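Local coordinates for protein aquaporin AqpM (Methanothermobacter marburgensis str. Marburg, PDB 2F2B) that forms homotetramers of membrane channels that let water move rapidly in either direction under osmotic gradients, with a transient rise in initial glycerol flux, at residues I159-M162 / G163-D167; L181-A184 / G185-T189; I224-I227 / G228-G232. All blocks are in the same frame, centred on the assembly; numbering follows the deposited sequence.

The three contacts are local turns on three helices of one aquaporin subunit, in series along the chain. Contact 1 closes helix 143-166, contact 2 lies in the middle of helix 175-194, and contact 3 opens helix 224-243. The centres of contacts 1 and 2 are about 16 Å apart, yet their helices pack together where Thr160 CG2 lies 3.7 Å from Thr182 OG1. Contact 3 stands off, its centre about 19 Å from that of contact 1 and 17 Å from that of contact 2. Contacts 1 and 2 join the subunit to a neighbour in the tetramer, while contact 2 also faces the probable filter and contact 3, touching no other chain, backs the NPA motifs.

Contact 1. Residues I159-M162 / G163-D167; sequences ITIM and GIAVD
Ile161 O takes the N-H groups of both Ala165 (N at 2.9 Å) and Val166 (N at 3.1 Å), so the helix passes here from four-residue to five-residue spacing. The wider spacing repeats at the next residue, where Asp167 N donates to Met162 O over 2.8 Å. This is a pi-type turn ending helix 143-166 of the aquaporin fold, and Asp167 is the first residue to leave helical geometry, at the predicted cytoplasmic border. An acidic residue suits this buried place because its carboxylate has partners: OD2 forms a salt bridge with Arg169 NE, and OD1 is hydrogen-bonded to Tyr240 OH. Met162 and Val166 run side by side, with SD of the methionine 3.9 Å from Val166 CG2. The flexible thioether chain bends at chi2 (-63°) and again at chi3 (-70°), which turns the sulfur along the valine. Val166 CG2 also meets Ile161 CG2 at 4.2 Å, one methyl thus serving two apolar neighbours. On another side of the helix, Ile164 CG2 rests 3.3 Å from Thr160 O, and the branched isoleucine packs on Ile179 of helix 175-194 and on Tyr71 of a neighbouring subunit.

Contact 2. Residues L181-A184 / G185-T189; sequences LTVA and GIITT
Val183 and Ile187 meet one turn apart on helix 175-194, a regular transmembrane alpha-helix of the aquaporin fold whose Thr182 and Thr188 hydroxyls bond to the carbonyls one turn back. The turn is built of ordinary four-residue bonds, such as Ile187 N to Val183 O at 2.9 Å. Ile187 can be followed outward from this bond. Its CB stands 3.6 Å from Val183 O, and CG1 moves in to 3.4 Å from the same oxygen. That approach follows from a first torsion of -71°, which sets CG1 beside the backbone N and anti to the carbonyl carbon. The chain then extends, and CD1 ends against Val183 CG1 at 3.7 Å, the two side chains crossing obliquely. Val183 CG1 is itself anti to its backbone N (chi1 169°), which sends it along the helix toward the isoleucine. Ile187 touches Phe62 and Ser196 and probably lines the aromatic/arginine constriction, where water-selective aquaporins carry a histidine; an apolar branched residue makes this wall less polar, consistent with some glycerol passage. Val183, against Ile66, lies about 4 Å from a bound glycerol. Thr182 and Ile186 make a similar pair on a different side, methyl CG2 of the threonine touching CD1 of the isoleucine at 3.8 Å, while Thr182 OG1 is bonded to Ile178 O. Ile186 also reaches Phe21 of a neighbouring subunit, so this side lies at the tetramer interface. Thr188 belongs to this apolar setting because its hydroxyl is satisfied within the helix: OG1 donates to Ala184 O at 2.8 Å, while Thr188 N donates to that same oxygen at 3.0 Å from the opposite face of the carbonyl plane.

Contact 3. Residues I224-I227 / G228-G232; sequences IYVI and GPIVG
A proline kink marks the opening turns of helix 224-243, where Pro229 packs against the turn begun by Tyr225. Having no N-H to give, Pro229 N forms no bond to the preceding turn, and its ring stands there instead: CG lies 3.4 Å from Tyr225 O. That carbonyl oxygen is buried without a hydrogen-bonding partner, a polar cost of the kink. Regular bonding continues around the break, with Gly228 N to Ile224 O at 3.0 Å and Val231 N to Ile227 O at 2.9 Å. The first of these is the less direct, its N-H lying above the carbonyl plane. Glycine suits position 228 because the Ile224 carbonyl occupies the side on which a beta carbon would stand.

Across the kink two aliphatic pairs run side by side. Val226 CG1 meets Ile230 CD1 at 4.0 Å; Ile230 CG1, placed beside its backbone N by a first torsion of -67°, comes within 3.1 Å of Val226 O. Ile227 CG2 and Val231 CG2 touch at 3.8 Å on the surface, where apolar branches probably face lipid.

Ile224 CG2 sits over the centre of one face of the Tyr225 ring, and Tyr225 OH is hydrogen-bonded to Ser194 O. The proline ring is wedged among helices: it touches Glu150 and Thr154 of helix 143-166, and also Ala84 and Pro200 of the two NPA motifs, at the starts of helices 83-91 and 200-214.

Contact 1. Residues I159-M162 / G163-D167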
ATOM      1  N   ILE A 159     -15.612 -14.143   5.237  1.00  9.68           N
ATOM      2  CA  ILE A 159     -15.263 -15.276   4.382  1.00 10.82           C
ATOM      3  C   ILE A 159     -13.744 -15.339   4.201  1.00 10.48           C
ATOM      4  O   ILE A 159     -13.166 -16.417   4.059  1.00 10.45           O
ATOM      5  CB  ILE A 159     -15.996 -15.215   3.009  1.00 11.47           C
ATOM      6  CG1 ILE A 159     -16.057 -16.626   2.405  1.00 13.90           C
ATOM      7  CG2 ILE A 159     -15.289 -14.253   2.052  1.00 12.80           C
ATOM      8  CD1 ILE A 159     -16.959 -16.752   1.193  1.00 15.40           C
ATOM      9  N   THR A 160     -13.090 -14.180   4.244  1.00 10.12           N
ATOM     10  CA  THR A 160     -11.639 -14.132   4.119  1.00  8.32           C
ATOM     11  C   THR A 160     -11.042 -14.712   5.406  1.00 10.16           C
ATOM     12  O   THR A 160     -10.106 -15.510   5.364  1.00 10.34           O
ATOM     13  CB  THR A 160     -11.150 -12.678   3.915  1.00  9.70           C
ATOM     14  OG1 THR A 160     -11.715 -12.163   2.702  1.00  9.91           O
ATOM     15  CG2 THR A 160      -9.623 -12.625   3.816  1.00 10.00           C
ATOM     16  N   ILE A 161     -11.603 -14.326   6.550  1.00 10.10           N
ATOM     17  CA  ILE A 161     -11.123 -14.835   7.832  1.00  9.81           C
ATOM     18  C   ILE A 161     -11.249 -16.362   7.865  1.00 11.10           C
ATOM     19  O   ILE A 161     -10.353 -17.054   8.344  1.00 10.51           O
ATOM     20  CB  ILE A 161     -11.918 -14.204   9.010  1.00 10.25           C
ATOM     21  CG1 ILE A 161     -11.471 -12.747   9.199  1.00 10.06           C
ATOM     22  CG2 ILE A 161     -11.703 -15.012  10.298  1.00 10.17           C
ATOM     23  CD1 ILE A 161     -12.301 -11.963  10.212  1.00 10.91           C
ATOM     24  N   MET A 162     -12.351 -16.883   7.336  1.00 12.11           N
ATOM     25  CA  MET A 162     -12.562 -18.331   7.311  1.00 13.75           C
ATOM     26  C   MET A 162     -11.479 -19.023   6.483  1.00 13.97           C
ATOM     27  O   MET A 162     -10.908 -20.031   6.904  1.00 14.79           O
ATOM     28  CB  MET A 162     -13.934 -18.665   6.713  1.00 14.91           C
ATOM     29  CG  MET A 162     -15.126 -18.280   7.579  1.00 15.19           C
ATOM     30  SD  MET A 162     -15.165 -19.177   9.158  1.00 17.21           S
ATOM     31  CE  MET A 162     -15.553 -20.845   8.601  1.00 19.86           C
ATOM     32  N   GLY A 163     -11.195 -18.473   5.308  1.00 12.30           N
ATOM     33  CA  GLY A 163     -10.202 -19.078   4.437  1.00 13.35           C
ATOM     34  C   GLY A 163      -8.743 -18.950   4.834  1.00 14.48           C
ATOM     35  O   GLY A 163      -7.964 -19.885   4.632  1.00 15.19           O
ATOM     36  N   ILE A 164      -8.366 -17.814   5.418  1.00 13.42           N
ATOM     37  CA  ILE A 164      -6.970 -17.588   5.780  1.00 13.04           C
ATOM     38  C   ILE A 164      -6.598 -17.773   7.257  1.00 13.71           C
ATOM     39  O   ILE A 164      -5.425 -17.952   7.577  1.00 14.69           O
ATOM     40  CB  ILE A 164      -6.521 -16.169   5.322  1.00 14.34           C
ATOM     41  CG1 ILE A 164      -4.994 -16.105   5.218  1.00 16.05           C
ATOM     42  CG2 ILE A 164      -7.005 -15.116   6.315  1.00 13.48           C
ATOM     43  CD1 ILE A 164      -4.405 -17.064   4.206  1.00 19.33           C
ATOM     44  N   ALA A 165      -7.576 -17.739   8.157  1.00 14.58           N
ATOM     45  CA  ALA A 165      -7.270 -17.893   9.577  1.00 15.69           C
ATOM     46  C   ALA A 165      -7.899 -19.118  10.237  1.00 17.55           C
ATOM     47  O   ALA A 165      -7.303 -19.718  11.134  1.00 20.02           O
ATOM     48  CB  ALA A 165      -7.682 -16.636  10.337  1.00 15.37           C
ATOM     49  N   VAL A 166      -9.098 -19.484   9.797  1.00 17.46           N
ATOM     50  CA  VAL A 166      -9.813 -20.623  10.372  1.00 18.73           C
ATOM     51  C   VAL A 166      -9.476 -21.955   9.708  1.00 20.05           C
ATOM     52  O   VAL A 166      -9.169 -22.938  10.391  1.00 20.27           O
ATOM     53  CB  VAL A 166     -11.347 -20.399  10.297  1.00 18.06           C
ATOM     54  CG1 VAL A 166     -12.093 -21.608  10.867  1.00 19.07           C
ATOM     55  CG2 VAL A 166     -11.719 -19.145  11.073  1.00 17.28           C
ATOM     56  N   ASP A 167      -9.527 -21.983   8.381  1.00 20.38           N
ATOM     57  CA  ASP A 167      -9.248 -23.199   7.625  1.00 22.41           C
ATOM     58  C   ASP A 167      -7.869 -23.781   7.918  1.00 23.66           C
ATOM     59  O   ASP A 167      -6.856 -23.086   7.856  1.00 22.15           O
ATOM     60  CB  ASP A 167      -9.364 -22.929   6.125  1.00 23.72           C
ATOM     61  CG  ASP A 167      -9.604 -24.195   5.328  1.00 24.64           C
ATOM     62  OD1 ASP A 167     -10.781 -24.546   5.124  1.00 27.22           O
ATOM     63  OD2 ASP A 167      -8.622 -24.845   4.922  1.00 26.17           O
TER

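Contact 2. Residues L181-A184 / G185-T189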
ATOM      1  N   LEU A 181      -5.479  -5.927   5.153  1.00  8.97           N
ATOM      2  CA  LEU A 181      -5.595  -5.316   3.834  1.00  8.75           C
ATOM      3  C   LEU A 181      -7.007  -5.473   3.272  1.00  8.29           C
ATOM      4  O   LEU A 181      -7.497  -4.602   2.558  1.00  7.85           O
ATOM      5  CB  LEU A 181      -4.561  -5.916   2.872  1.00  9.02           C
ATOM      6  CG  LEU A 181      -3.102  -5.628   3.242  1.00  9.45           C
ATOM      7  CD1 LEU A 181      -2.176  -6.268   2.214  1.00  9.24           C
ATOM      8  CD2 LEU A 181      -2.863  -4.109   3.302  1.00 10.54           C
ATOM      9  N   THR A 182      -7.669  -6.575   3.605  1.00  7.91           N
ATOM     10  CA  THR A 182      -9.032  -6.780   3.129  1.00  7.90           C
ATOM     11  C   THR A 182      -9.928  -5.682   3.708  1.00  7.99           C
ATOM     12  O   THR A 182     -10.762  -5.112   3.006  1.00  8.37           O
ATOM     13  CB  THR A 182      -9.550  -8.169   3.534  1.00  8.12           C
ATOM     14  OG1 THR A 182      -8.735  -9.166   2.908  1.00 10.52           O
ATOM     15  CG2 THR A 182     -10.994  -8.362   3.080  1.00  9.19           C
ATOM     16  N   VAL A 183      -9.739  -5.375   4.987  1.00  7.95           N
ATOM     17  CA  VAL A 183     -10.519  -4.319   5.620  1.00  7.54           C
ATOM     18  C   VAL A 183     -10.207  -2.981   4.943  1.00  7.77           C
ATOM     19  O   VAL A 183     -11.113  -2.194   4.671  1.00  7.00           O
ATOM     20  CB  VAL A 183     -10.218  -4.216   7.139  1.00  7.99           C
ATOM     21  CG1 VAL A 183     -10.839  -2.941   7.717  1.00  9.57           C
ATOM     22  CG2 VAL A 183     -10.791  -5.432   7.860  1.00  8.45           C
ATOM     23  N   ALA A 184      -8.932  -2.729   4.655  1.00  7.94           N
ATOM     24  CA  ALA A 184      -8.547  -1.473   4.001  1.00  7.82           C
ATOM     25  C   ALA A 184      -9.289  -1.323   2.673  1.00  8.65           C
ATOM     26  O   ALA A 184      -9.782  -0.240   2.344  1.00  7.96           O
ATOM     27  CB  ALA A 184      -7.031  -1.432   3.765  1.00  7.30           C
ATOM     28  N   GLY A 185      -9.375  -2.418   1.921  1.00  7.22           N
ATOM     29  CA  GLY A 185     -10.064  -2.390   0.638  1.00  8.19           C
ATOM     30  C   GLY A 185     -11.558  -2.162   0.764  1.00  7.63           C
ATOM     31  O   GLY A 185     -12.151  -1.431  -0.027  1.00  8.27           O
ATOM     32  N   ILE A 186     -12.176  -2.793   1.753  1.00  7.39           N
ATOM     33  CA  ILE A 186     -13.610  -2.640   1.973  1.00  8.30           C
ATOM     34  C   ILE A 186     -13.927  -1.194   2.358  1.00  9.20           C
ATOM     35  O   ILE A 186     -14.902  -0.617   1.871  1.00  9.88           O
ATOM     36  CB  ILE A 186     -14.103  -3.621   3.074  1.00  7.28           C
ATOM     37  CG1 ILE A 186     -13.935  -5.062   2.576  1.00  8.07           C
ATOM     38  CG2 ILE A 186     -15.583  -3.353   3.410  1.00  7.13           C
ATOM     39  CD1 ILE A 186     -14.062  -6.124   3.668  1.00  7.65           C
ATOM     40  N   ILE A 187     -13.094  -0.599   3.207  1.00  8.30           N
ATOM     41  CA  ILE A 187     -13.309   0.786   3.625  1.00  8.35           C
ATOM     42  C   ILE A 187     -13.137   1.739   2.441  1.00  9.33           C
ATOM     43  O   ILE A 187     -13.866   2.726   2.309  1.00 10.36           O
ATOM     44  CB  ILE A 187     -12.328   1.181   4.768  1.00  7.90           C
ATOM     45  CG1 ILE A 187     -12.737   0.466   6.059  1.00  8.49           C
ATOM     46  CG2 ILE A 187     -12.319   2.703   4.972  1.00 10.15           C
ATOM     47  CD1 ILE A 187     -11.704   0.570   7.184  1.00  9.39           C
ATOM     48  N   THR A 188     -12.178   1.446   1.571  1.00  8.66           N
ATOM     49  CA  THR A 188     -11.948   2.301   0.415  1.00  9.13           C
ATOM     50  C   THR A 188     -13.216   2.399  -0.437  1.00  9.82           C
ATOM     51  O   THR A 188     -13.574   3.477  -0.914  1.00 11.15           O
ATOM     52  CB  THR A 188     -10.774   1.760  -0.438  1.00  9.16           C
ATOM     53  OG1 THR A 188      -9.598   1.691   0.377  1.00  9.02           O
ATOM     54  CG2 THR A 188     -10.497   2.676  -1.627  1.00 10.37           C
ATOM     55  N   THR A 189     -13.910   1.277  -0.600  1.00  9.41           N
ATOM     56  CA  THR A 189     -15.130   1.245  -1.404  1.00 10.63           C
ATOM     57  C   THR A 189     -16.385   1.740  -0.679  1.00 10.24           C
ATOM     58  O   THR A 189     -17.117   2.589  -1.191  1.00 11.34           O
ATOM     59  CB  THR A 189     -15.432  -0.190  -1.898  1.00 11.72           C
ATOM     60  OG1 THR A 189     -14.315  -0.689  -2.651  1.00 12.84           O
ATOM     61  CG2 THR A 189     -16.677  -0.200  -2.795  1.00 11.84           C
TER

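Contact 3. Residues I224-I227 / G228-G232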
ATOM      1  N   ILE A 224     -27.945  -0.486  12.441  1.00 14.63           N
ATOM      2  CA  ILE A 224     -27.340  -0.766  11.140  1.00 15.14           C
ATOM      3  C   ILE A 224     -26.011  -1.489  11.338  1.00 15.76           C
ATOM      4  O   ILE A 224     -25.709  -2.473  10.660  1.00 14.79           O
ATOM      5  CB  ILE A 224     -27.040   0.541  10.371  1.00 16.00           C
ATOM      6  CG1 ILE A 224     -28.344   1.210   9.942  1.00 16.25           C
ATOM      7  CG2 ILE A 224     -26.137   0.256   9.167  1.00 16.53           C
ATOM      8  CD1 ILE A 224     -28.148   2.596   9.369  1.00 16.32           C
ATOM      9  N   TYR A 225     -25.232  -0.983  12.287  1.00 14.94           N
ATOM     10  CA  TYR A 225     -23.900  -1.497  12.581  1.00 14.03           C
ATOM     11  C   TYR A 225     -23.837  -2.684  13.530  1.00 14.84           C
ATOM     12  O   TYR A 225     -22.755  -3.140  13.905  1.00 13.45           O
ATOM     13  CB  TYR A 225     -23.049  -0.328  13.074  1.00 13.47           C
ATOM     14  CG  TYR A 225     -23.077   0.800  12.071  1.00 12.77           C
ATOM     15  CD1 TYR A 225     -22.408   0.684  10.851  1.00 11.92           C
ATOM     16  CD2 TYR A 225     -23.866   1.937  12.285  1.00 12.97           C
ATOM     17  CE1 TYR A 225     -22.526   1.663   9.868  1.00 12.48           C
ATOM     18  CE2 TYR A 225     -23.992   2.922  11.304  1.00 13.01           C
ATOM     19  CZ  TYR A 225     -23.319   2.776  10.098  1.00 12.59           C
ATOM     20  OH  TYR A 225     -23.449   3.726   9.114  1.00 12.99           O
ATOM     21  N   VAL A 226     -25.006  -3.180  13.921  1.00 14.37           N
ATOM     22  CA  VAL A 226     -25.086  -4.352  14.777  1.00 14.82           C
ATOM     23  C   VAL A 226     -25.631  -5.469  13.896  1.00 14.65           C
ATOM     24  O   VAL A 226     -24.990  -6.502  13.714  1.00 15.38           O
ATOM     25  CB  VAL A 226     -26.047  -4.136  15.970  1.00 15.48           C
ATOM     26  CG1 VAL A 226     -26.185  -5.429  16.763  1.00 16.16           C
ATOM     27  CG2 VAL A 226     -25.518  -3.029  16.869  1.00 15.68           C
ATOM     28  N   ILE A 227     -26.810  -5.237  13.324  1.00 15.25           N
ATOM     29  CA  ILE A 227     -27.453  -6.226  12.470  1.00 15.95           C
ATOM     30  C   ILE A 227     -26.679  -6.487  11.178  1.00 15.35           C
ATOM     31  O   ILE A 227     -26.457  -7.638  10.806  1.00 15.73           O
ATOM     32  CB  ILE A 227     -28.892  -5.789  12.106  1.00 18.11           C
ATOM     33  CG1 ILE A 227     -29.702  -5.543  13.383  1.00 19.53           C
ATOM     34  CG2 ILE A 227     -29.570  -6.869  11.272  1.00 18.39           C
ATOM     35  CD1 ILE A 227     -31.099  -4.998  13.134  1.00 22.43           C
ATOM     36  N   GLY A 228     -26.272  -5.419  10.498  1.00 14.38           N
ATOM     37  CA  GLY A 228     -25.541  -5.570   9.250  1.00 14.46           C
ATOM     38  C   GLY A 228     -24.315  -6.462   9.356  1.00 13.71           C
ATOM     39  O   GLY A 228     -24.209  -7.473   8.651  1.00 13.71           O
ATOM     40  N   PRO A 229     -23.360  -6.111  10.228  1.00 13.21           N
ATOM     41  CA  PRO A 229     -22.148  -6.923  10.387  1.00 11.99           C
ATOM     42  C   PRO A 229     -22.418  -8.352  10.851  1.00 13.27           C
ATOM     43  O   PRO A 229     -21.837  -9.304  10.329  1.00 12.57           O
ATOM     44  CB  PRO A 229     -21.333  -6.122  11.403  1.00 13.39           C
ATOM     45  CG  PRO A 229     -21.714  -4.702  11.073  1.00 13.19           C
ATOM     46  CD  PRO A 229     -23.218  -4.818  10.918  1.00 12.56           C
ATOM     47  N   ILE A 230     -23.301  -8.515  11.828  1.00 12.65           N
ATOM     48  CA  ILE A 230     -23.589  -9.856  12.318  1.00 14.24           C
ATOM     49  C   ILE A 230     -24.208 -10.733  11.232  1.00 14.04           C
ATOM     50  O   ILE A 230     -23.821 -11.890  11.072  1.00 14.09           O
ATOM     51  CB  ILE A 230     -24.507  -9.807  13.565  1.00 15.26           C
ATOM     52  CG1 ILE A 230     -23.745  -9.163  14.728  1.00 17.72           C
ATOM     53  CG2 ILE A 230     -24.950 -11.213  13.951  1.00 17.62           C
ATOM     54  CD1 ILE A 230     -24.564  -8.988  16.002  1.00 18.93           C
ATOM     55  N   VAL A 231     -25.151 -10.183  10.473  1.00 14.37           N
ATOM     56  CA  VAL A 231     -25.786 -10.946   9.401  1.00 14.90           C
ATOM     57  C   VAL A 231     -24.763 -11.313   8.326  1.00 14.83           C
ATOM     58  O   VAL A 231     -24.701 -12.458   7.876  1.00 14.51           O
ATOM     59  CB  VAL A 231     -26.939 -10.147   8.757  1.00 15.34           C
ATOM     60  CG1 VAL A 231     -27.415 -10.839   7.487  1.00 15.72           C
ATOM     61  CG2 VAL A 231     -28.091 -10.014   9.754  1.00 16.58           C
ATOM     62  N   GLY A 232     -23.961 -10.336   7.913  1.00 14.60           N
ATOM     63  CA  GLY A 232     -22.955 -10.605   6.902  1.00 13.60           C
ATOM     64  C   GLY A 232     -21.954 -11.653   7.356  1.00 13.03           C
ATOM     65  O   GLY A 232     -21.589 -12.543   6.588  1.00 14.13           O
TER